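Local coordinates for protein aminopeptidase N (Francisella tularensis subsp. tularensis, PDB 5DLL) that probably releases N-terminal amino acids from intracellular peptides as a zinc-dependent aminopeptidase of the M1 family, at residues 14-19 with 377-382; 402-407 with 443-448; 450-455 with 487-493. One frame throughout, in Å; residues are numbered along the deposited sequence.

In the fold
The three contacts follow one another along the chain without interleaving. Contact 1 ties the modelled N-terminus to strand 380-381, just ahead of helix 390-423. That helix supplies one side of contact 2. The loop 443-448, the other half of contact 2, runs on into helix 450-453 and so into contact 3, which meets the Ig-like domain. Centres of contacts 1 and 2 lie about 26 Å apart, and the centre of contact 3 is about 17 Å from the first and about 16 Å from the second. It touches both: Tyr452 probably accepts a backbone bond from Arg377, and Trp451 packs on Met402. Together they join the N-terminal end, the catalytic domain that holds the zinc, and the Ig-like domain that follows it in the chain.

Contact 1: residues 14-19 with 377-382; sequences KIKYLK and RPESYI
Lys16 and Tyr381 face each other as an antiparallel hydrogen-bonded pair: Lys16 N donates to Tyr381 O at 3.0 Å, almost straight at 176°, and Tyr381 N returns a bond to Lys16 O at 3.1 Å. One step on, Tyr17 and Ser380 form the non-hydrogen-bonded pair. Beyond it, Leu18 N gives its hydrogen to Glu379 O at 3.1 Å.

The ammonium of Lys16 is also provided for. Bends at chi3 (-77°) and chi4 (-58°) curl the chain so that CE packs on Tyr381 CZ while NZ turns back to Lys14 O, 2.8 Å away. A weak bond from the same NZ reaches Ile382 O, and NZ lies over the face of the Tyr381 ring, 5.0 Å from its centroid, as a cation-pi contact. Phe326 meets that ring edge-to-face. Leu18 CD2 rests against Pro378 O at 3.6 Å and near Arg377 CD, whose guanidinium is engaged by Asp431 in a salt bridge.

The arrangement is a minimal two-stranded antiparallel sheet, strands 16-17 and 380-381, pinning the N-terminal end of the model onto the surface of the M1 catalytic domain.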
# COMPACT_ATOMS: atom_id res chain seq x y z
N LYS A 14 -8.57 -4.91 27.12
CA LYS A 14 -10.01 -5.24 26.93
C LYS A 14 -10.31 -5.55 25.46
O LYS A 14 -10.16 -4.69 24.59
CB LYS A 14 -10.90 -4.08 27.41
CG LYS A 14 -11.12 -4.08 28.91
CD LYS A 14 -11.41 -2.69 29.45
CE LYS A 14 -11.36 -2.68 30.97
NZ LYS A 14 -11.37 -1.30 31.53
N ILE A 15 -10.75 -6.78 25.21
CA ILE A 15 -11.05 -7.23 23.86
C ILE A 15 -12.44 -6.73 23.47
O ILE A 15 -13.37 -6.76 24.28
CB ILE A 15 -11.00 -8.77 23.74
CG1 ILE A 15 -9.58 -9.30 24.06
CG2 ILE A 15 -11.41 -9.23 22.35
CD1 ILE A 15 -9.29 -9.50 25.53
N LYS A 16 -12.56 -6.24 22.24
CA LYS A 16 -13.84 -5.80 21.69
C LYS A 16 -14.29 -6.79 20.62
O LYS A 16 -13.47 -7.26 19.83
CB LYS A 16 -13.70 -4.39 21.10
CG LYS A 16 -13.57 -3.31 22.17
CD LYS A 16 -12.89 -2.05 21.66
CE LYS A 16 -11.38 -2.21 21.55
NZ LYS A 16 -10.73 -2.58 22.84
N TYR A 17 -15.58 -7.10 20.60
CA TYR A 17 -16.11 -8.17 19.74
C TYR A 17 -17.11 -7.66 18.71
O TYR A 17 -18.01 -6.88 19.04
CB TYR A 17 -16.75 -9.27 20.59
CG TYR A 17 -15.76 -10.02 21.46
CD1 TYR A 17 -15.01 -11.07 20.93
CD2 TYR A 17 -15.57 -9.68 22.80
CE1 TYR A 17 -14.09 -11.76 21.71
CE2 TYR A 17 -14.66 -10.37 23.58
CZ TYR A 17 -13.92 -11.41 23.03
OH TYR A 17 -13.02 -12.10 23.80
N LEU A 18 -16.97 -8.14 17.47
CA LEU A 18 -17.86 -7.75 16.37
C LEU A 18 -19.33 -8.09 16.64
O LEU A 18 -20.22 -7.31 16.30
CB LEU A 18 -17.40 -8.42 15.07
CG LEU A 18 -18.26 -8.23 13.81
CD1 LEU A 18 -18.48 -6.75 13.49
CD2 LEU A 18 -17.63 -8.94 12.62
N LYS A 19 -19.58 -9.25 17.25
CA LYS A 19 -20.94 -9.68 17.59
C LYS A 19 -21.60 -8.80 18.66
O LYS A 19 -22.82 -8.85 18.82
CB LYS A 19 -20.94 -11.15 18.04
CG LYS A 19 -20.30 -11.38 19.40
CD LYS A 19 -19.87 -12.83 19.57
CE LYS A 19 -19.39 -13.11 20.99
NZ LYS A 19 -18.21 -12.29 21.36
N ARG A 377 -12.19 -9.75 7.80
CA ARG A 377 -13.09 -9.18 8.81
C ARG A 377 -12.99 -10.03 10.09
O ARG A 377 -13.70 -11.04 10.23
CB ARG A 377 -14.53 -9.13 8.31
CG ARG A 377 -15.49 -8.44 9.28
CD ARG A 377 -16.93 -8.58 8.83
NE ARG A 377 -17.30 -9.98 8.67
CZ ARG A 377 -18.34 -10.43 7.98
NH1 ARG A 377 -19.17 -9.59 7.36
NH2 ARG A 377 -18.55 -11.74 7.90
N PRO A 378 -12.10 -9.63 11.02
CA PRO A 378 -11.95 -10.33 12.30
C PRO A 378 -13.22 -10.28 13.15
O PRO A 378 -14.08 -9.42 12.93
CB PRO A 378 -10.82 -9.56 12.99
CG PRO A 378 -10.08 -8.88 11.90
CD PRO A 378 -11.11 -8.54 10.87
N GLU A 379 -13.34 -11.21 14.09
CA GLU A 379 -14.45 -11.24 15.06
C GLU A 379 -14.07 -10.57 16.39
O GLU A 379 -14.90 -10.49 17.30
CB GLU A 379 -14.93 -12.68 15.29
CG GLU A 379 -15.93 -13.19 14.25
CD GLU A 379 -17.35 -12.67 14.47
OE1 GLU A 379 -17.92 -12.90 15.56
OE2 GLU A 379 -17.90 -12.03 13.55
N SER A 380 -12.82 -10.11 16.50
CA SER A 380 -12.33 -9.46 17.71
C SER A 380 -11.09 -8.62 17.43
O SER A 380 -10.39 -8.85 16.44
CB SER A 380 -11.97 -10.51 18.76
OG SER A 380 -10.86 -11.28 18.34
N TYR A 381 -10.83 -7.66 18.32
CA TYR A 381 -9.56 -6.91 18.32
C TYR A 381 -9.25 -6.30 19.69
O TYR A 381 -10.12 -6.20 20.56
CB TYR A 381 -9.55 -5.83 17.22
CG TYR A 381 -10.20 -4.50 17.58
CD1 TYR A 381 -11.58 -4.34 17.55
CD2 TYR A 381 -9.42 -3.40 17.92
CE1 TYR A 381 -12.17 -3.13 17.87
CE2 TYR A 381 -10.00 -2.18 18.24
CZ TYR A 381 -11.38 -2.05 18.21
OH TYR A 381 -11.96 -0.84 18.52
N ILE A 382 -7.98 -5.91 19.86
CA ILE A 382 -7.48 -5.31 21.09
C ILE A 382 -7.19 -3.82 20.86
O ILE A 382 -7.76 -2.96 21.53
CB ILE A 382 -6.18 -6.01 21.57
CG1 ILE A 382 -6.42 -7.51 21.78
CG2 ILE A 382 -5.67 -5.36 22.86
CD1 ILE A 382 -5.15 -8.33 21.85

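Contact 2: residues 402-407 with 443-448; sequences MIHTLL and RDFSLF
This is a buried, largely apolar contact inside the thermolysin-like catalytic domain of the M1 fold, where Met402, Ile403, Leu406 and Leu407 on long helix 390-423 receive Phe445 and Phe448 from the loop between helices 430-439 and 450-453. The helix residues fall one turn apart, 402 with 406 and 403 with 407, and so present one side to the loop.

Phe448 meets the first turn of the helical segment, at Met402 and Ile403. With CG anti to the backbone N (chi1 -174°), its ring reaches across to the helix, where CE2 meets Ile403 CG1 at 3.3 Å and CE1 meets the methyl of Met402, CE, at 3.6 Å. Leu406 is shared by both rings: its CD1 lies 3.9 Å from Phe445 CE1 and a little farther from Phe448 CD1. Leu407 approaches Phe445 differently, bringing CD2 to the ring edge, in its plane, 3.7 Å from CZ. Over one face of that ring, toward the rim, lies Arg443 CG from the same loop. Met437 of helix 430-439 packs on Ile403 and Leu407, and Pro496 of strand 495-502 touches Met402 and Leu406.

The polar element is Arg443. Its chain is extended from CG to NE, running antiparallel to the Leu407 side chain, whose CD2 lies beside it, and NH2 forms a salt bridge with Glu515. The other terminal nitrogen, NH1, bonds to Leu406 O at 2.9 Å, coming from above the carbonyl plane with an N-H...O angle of 145°.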
# COMPACT_ATOMS: atom_id res chain seq x y z
N MET A 402 -12.15 -10.29 -7.00
CA MET A 402 -12.79 -11.57 -7.31
C MET A 402 -14.25 -11.42 -7.71
O MET A 402 -14.78 -12.24 -8.46
CB MET A 402 -12.68 -12.54 -6.13
CG MET A 402 -11.47 -13.45 -6.20
SD MET A 402 -11.22 -14.37 -4.67
CE MET A 402 -12.73 -15.32 -4.60
N ILE A 403 -14.91 -10.37 -7.21
CA ILE A 403 -16.29 -10.07 -7.59
C ILE A 403 -16.31 -9.41 -8.97
O ILE A 403 -17.22 -9.65 -9.76
CB ILE A 403 -16.99 -9.16 -6.56
CG1 ILE A 403 -16.98 -9.80 -5.17
CG2 ILE A 403 -18.43 -8.89 -6.98
CD1 ILE A 403 -17.36 -8.85 -4.04
N HIS A 404 -15.31 -8.57 -9.24
CA HIS A 404 -15.11 -8.02 -10.57
C HIS A 404 -14.94 -9.15 -11.60
O HIS A 404 -15.52 -9.09 -12.68
CB HIS A 404 -13.88 -7.10 -10.59
CG HIS A 404 -13.69 -6.39 -11.89
ND1 HIS A 404 -13.13 -6.99 -13.00
CD2 HIS A 404 -13.99 -5.12 -12.27
CE1 HIS A 404 -13.09 -6.13 -14.00
NE2 HIS A 404 -13.61 -4.99 -13.58
N THR A 405 -14.15 -10.16 -11.25
CA THR A 405 -13.90 -11.32 -12.11
C THR A 405 -15.19 -12.10 -12.39
O THR A 405 -15.44 -12.51 -13.53
CB THR A 405 -12.85 -12.26 -11.49
OG1 THR A 405 -11.66 -11.53 -11.18
CG2 THR A 405 -12.49 -13.40 -12.43
N LEU A 406 -16.01 -12.29 -11.36
CA LEU A 406 -17.26 -13.03 -11.48
C LEU A 406 -18.33 -12.30 -12.30
O LEU A 406 -19.05 -12.93 -13.07
CB LEU A 406 -17.82 -13.37 -10.09
CG LEU A 406 -17.05 -14.44 -9.31
CD1 LEU A 406 -17.51 -14.49 -7.86
CD2 LEU A 406 -17.20 -15.81 -9.96
N LEU A 407 -18.43 -10.98 -12.13
CA LEU A 407 -19.48 -10.20 -12.79
C LEU A 407 -19.07 -9.57 -14.12
O LEU A 407 -19.93 -9.27 -14.95
CB LEU A 407 -19.96 -9.08 -11.87
CG LEU A 407 -20.61 -9.47 -10.54
CD1 LEU A 407 -20.83 -8.21 -9.73
CD2 LEU A 407 -21.92 -10.23 -10.77
N ARG A 443 -28.06 -12.30 -8.86
CA ARG A 443 -27.16 -13.39 -8.52
C ARG A 443 -27.10 -13.66 -7.01
O ARG A 443 -27.47 -12.81 -6.20
CB ARG A 443 -25.77 -13.05 -9.04
CG ARG A 443 -24.88 -14.25 -9.29
CD ARG A 443 -23.81 -13.89 -10.29
NE ARG A 443 -22.85 -14.97 -10.46
CZ ARG A 443 -21.81 -14.92 -11.29
NH1 ARG A 443 -21.60 -13.84 -12.05
NH2 ARG A 443 -20.99 -15.96 -11.37
N ASP A 444 -26.64 -14.86 -6.66
CA ASP A 444 -26.56 -15.30 -5.27
C ASP A 444 -25.10 -15.46 -4.83
O ASP A 444 -24.41 -16.39 -5.26
CB ASP A 444 -27.31 -16.63 -5.08
CG ASP A 444 -27.50 -17.00 -3.62
OD1 ASP A 444 -27.92 -16.13 -2.82
OD2 ASP A 444 -27.24 -18.17 -3.26
N PHE A 445 -24.64 -14.55 -3.97
CA PHE A 445 -23.28 -14.58 -3.40
C PHE A 445 -23.30 -14.92 -1.91
O PHE A 445 -22.60 -14.29 -1.12
CB PHE A 445 -22.58 -13.24 -3.61
CG PHE A 445 -22.23 -12.93 -5.04
CD1 PHE A 445 -21.51 -13.83 -5.81
CD2 PHE A 445 -22.58 -11.71 -5.61
CE1 PHE A 445 -21.17 -13.54 -7.13
CE2 PHE A 445 -22.25 -11.41 -6.92
CZ PHE A 445 -21.54 -12.32 -7.68
N SER A 446 -24.09 -15.91 -1.51
CA SER A 446 -24.15 -16.32 -0.10
C SER A 446 -22.88 -17.07 0.31
O SER A 446 -22.35 -16.84 1.39
CB SER A 446 -25.39 -17.18 0.17
OG SER A 446 -26.54 -16.36 0.29
N LEU A 447 -22.41 -17.96 -0.57
CA LEU A 447 -21.21 -18.75 -0.31
C LEU A 447 -19.95 -17.89 -0.40
O LEU A 447 -18.95 -18.15 0.26
CB LEU A 447 -21.10 -19.91 -1.30
CG LEU A 447 -20.11 -21.02 -0.92
CD1 LEU A 447 -20.67 -21.90 0.19
CD2 LEU A 447 -19.77 -21.86 -2.15
N PHE A 448 -20.00 -16.87 -1.25
CA PHE A 448 -18.88 -15.95 -1.40
C PHE A 448 -18.61 -15.16 -0.11
O PHE A 448 -17.46 -14.84 0.19
CB PHE A 448 -19.14 -15.00 -2.56
CG PHE A 448 -17.99 -14.11 -2.88
CD1 PHE A 448 -16.94 -14.57 -3.65
CD2 PHE A 448 -17.94 -12.81 -2.39
CE1 PHE A 448 -15.86 -13.76 -3.94
CE2 PHE A 448 -16.87 -11.99 -2.68
CZ PHE A 448 -15.83 -12.47 -3.45

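Contact 3: residues 450-455 with 487-493; sequences RWYAQS and QKEKQAL
Gln454 reaches across to Lys490, Gln491 and Leu493, and its side chain is the one to trace. CB sits over one face of the Arg450 guanidinium, toward the rim. CG, anti to the backbone N (chi1 -177°), comes within 4.1 Å of Gln487 OE1, and CD lies beside the aliphatic CD of Lys490. At the tip the amide works both ways. OE1 accepts the backbone N-H of Gln491 at 2.9 Å, in the carbonyl plane and on a lone pair, and takes a weak bond from Arg450 NH2 as well. Gln454 NE2 donates weakly to Gln491 O at 3.3 Å. The same Gln454 NE2 also meets the methyl Leu493 CD1 at 3.6 Å.

That same methyl lies over a face of Trp451, 3.7 Å from the centroid of the six-membered ring: a CH-pi contact. The other branch, Leu493 CD2, packs on Arg450 CG, while the indole NE1 of Trp451 bonds to His494 O.

Farther along, Gln487 OE1 takes two donors from opposite faces of its plane: Ser455 N, 3.2 Å away, and Lys490 NZ. The ammonium of Lys490 also donates to Ser455 O at 3.1 Å and to Thr484 OG1.

Much of the bonding is between side chain and main chain. The Gln454 amide addresses the N-H and the C=O of Gln491 with one firm and one weak bond, much as a strand partner might, which probably helps to hold a segment with no regular strand where the catalytic domain passes into the Ig-like domain.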
# COMPACT_ATOMS: atom_id res chain seq x y z
N ARG A 450 -18.48 -16.10 2.81
CA ARG A 450 -17.57 -16.90 3.64
C ARG A 450 -16.09 -16.47 3.54
O ARG A 450 -15.29 -16.80 4.42
CB ARG A 450 -17.74 -18.39 3.28
CG ARG A 450 -16.94 -19.39 4.10
CD ARG A 450 -17.18 -19.27 5.59
NE ARG A 450 -16.32 -20.18 6.35
CZ ARG A 450 -16.09 -20.10 7.66
NH1 ARG A 450 -16.65 -19.14 8.39
NH2 ARG A 450 -15.29 -20.99 8.24
N TRP A 451 -15.72 -15.75 2.47
CA TRP A 451 -14.37 -15.15 2.34
C TRP A 451 -14.04 -14.15 3.46
O TRP A 451 -12.88 -14.02 3.86
CB TRP A 451 -14.21 -14.45 0.99
CG TRP A 451 -13.86 -15.36 -0.15
CD1 TRP A 451 -14.68 -15.79 -1.15
CD2 TRP A 451 -12.57 -15.92 -0.43
NE1 TRP A 451 -14.00 -16.60 -2.02
CE2 TRP A 451 -12.69 -16.70 -1.60
CE3 TRP A 451 -11.32 -15.86 0.21
CZ2 TRP A 451 -11.62 -17.40 -2.15
CZ3 TRP A 451 -10.25 -16.56 -0.35
CH2 TRP A 451 -10.41 -17.32 -1.51
N TYR A 452 -15.05 -13.43 3.94
CA TYR A 452 -14.86 -12.44 5.01
C TYR A 452 -14.60 -13.07 6.37
O TYR A 452 -13.86 -12.50 7.19
CB TYR A 452 -16.06 -11.49 5.07
CG TYR A 452 -16.07 -10.53 3.90
CD1 TYR A 452 -15.38 -9.33 3.96
CD2 TYR A 452 -16.72 -10.86 2.71
CE1 TYR A 452 -15.35 -8.46 2.88
CE2 TYR A 452 -16.70 -9.99 1.63
CZ TYR A 452 -16.01 -8.79 1.72
OH TYR A 452 -15.99 -7.92 0.65
N ALA A 453 -15.18 -14.25 6.61
CA ALA A 453 -15.06 -14.94 7.89
C ALA A 453 -13.85 -15.88 7.97
O ALA A 453 -13.25 -16.03 9.04
CB ALA A 453 -16.34 -15.72 8.18
N GLN A 454 -13.48 -16.51 6.86
CA GLN A 454 -12.46 -17.56 6.87
C GLN A 454 -11.02 -17.05 6.78
O GLN A 454 -10.68 -16.24 5.91
CB GLN A 454 -12.72 -18.57 5.75
CG GLN A 454 -11.73 -19.73 5.75
CD GLN A 454 -12.33 -21.02 5.23
OE1 GLN A 454 -13.20 -21.61 5.86
NE2 GLN A 454 -11.86 -21.47 4.06
N SER A 455 -10.18 -17.58 7.66
CA SER A 455 -8.76 -17.24 7.72
C SER A 455 -7.93 -18.25 6.92
O SER A 455 -8.41 -19.34 6.59
CB SER A 455 -8.30 -17.22 9.18
OG SER A 455 -6.94 -16.83 9.29
N GLN A 487 -8.51 -20.06 14.06
CA GLN A 487 -9.60 -21.04 13.93
C GLN A 487 -9.17 -22.27 13.13
O GLN A 487 -8.41 -22.16 12.17
CB GLN A 487 -10.83 -20.40 13.28
CG GLN A 487 -10.54 -19.62 12.01
CD GLN A 487 -11.74 -19.49 11.09
OE1 GLN A 487 -11.60 -19.41 9.88
NE2 GLN A 487 -12.93 -19.48 11.67
N LYS A 488 -9.67 -23.43 13.54
CA LYS A 488 -9.34 -24.71 12.90
C LYS A 488 -10.45 -25.26 11.99
O LYS A 488 -10.19 -26.09 11.12
CB LYS A 488 -8.94 -25.73 13.97
CG LYS A 488 -7.55 -25.46 14.55
CD LYS A 488 -7.54 -25.38 16.06
CE LYS A 488 -6.28 -24.69 16.56
NZ LYS A 488 -6.28 -24.51 18.04
N GLU A 489 -11.68 -24.79 12.21
CA GLU A 489 -12.83 -25.16 11.36
C GLU A 489 -12.79 -24.40 10.03
O GLU A 489 -12.65 -23.17 10.01
CB GLU A 489 -14.16 -24.91 12.10
CG GLU A 489 -14.49 -23.46 12.48
CD GLU A 489 -13.91 -23.01 13.81
OE1 GLU A 489 -14.55 -22.17 14.48
OE2 GLU A 489 -12.82 -23.49 14.20
N LYS A 490 -12.90 -25.13 8.91
CA LYS A 490 -12.78 -24.55 7.56
C LYS A 490 -13.85 -25.08 6.60
O LYS A 490 -14.50 -26.09 6.87
CB LYS A 490 -11.39 -24.84 6.99
CG LYS A 490 -10.23 -24.39 7.87
CD LYS A 490 -10.08 -22.88 7.93
CE LYS A 490 -9.21 -22.45 9.09
NZ LYS A 490 -8.96 -20.99 9.11
N GLN A 491 -14.01 -24.39 5.46
CA GLN A 491 -15.09 -24.68 4.51
C GLN A 491 -14.69 -24.49 3.05
O GLN A 491 -13.63 -23.94 2.74
CB GLN A 491 -16.30 -23.79 4.81
CG GLN A 491 -16.97 -24.06 6.15
CD GLN A 491 -18.32 -23.37 6.26
OE1 GLN A 491 -18.48 -22.22 5.84
NE2 GLN A 491 -19.29 -24.08 6.82
N ALA A 492 -15.57 -24.94 2.15
CA ALA A 492 -15.39 -24.75 0.71
C ALA A 492 -15.84 -23.34 0.30
O ALA A 492 -17.02 -23.00 0.40
CB ALA A 492 -16.18 -25.79 -0.06
N LEU A 493 -14.89 -22.54 -0.17
CA LEU A 493 -15.16 -21.18 -0.63
C LEU A 493 -15.64 -21.12 -2.08
O LEU A 493 -15.65 -22.12 -2.80
CB LEU A 493 -13.89 -20.33 -0.49
CG LEU A 493 -13.28 -20.27 0.91
CD1 LEU A 493 -11.84 -19.78 0.85
CD2 LEU A 493 -14.12 -19.37 1.80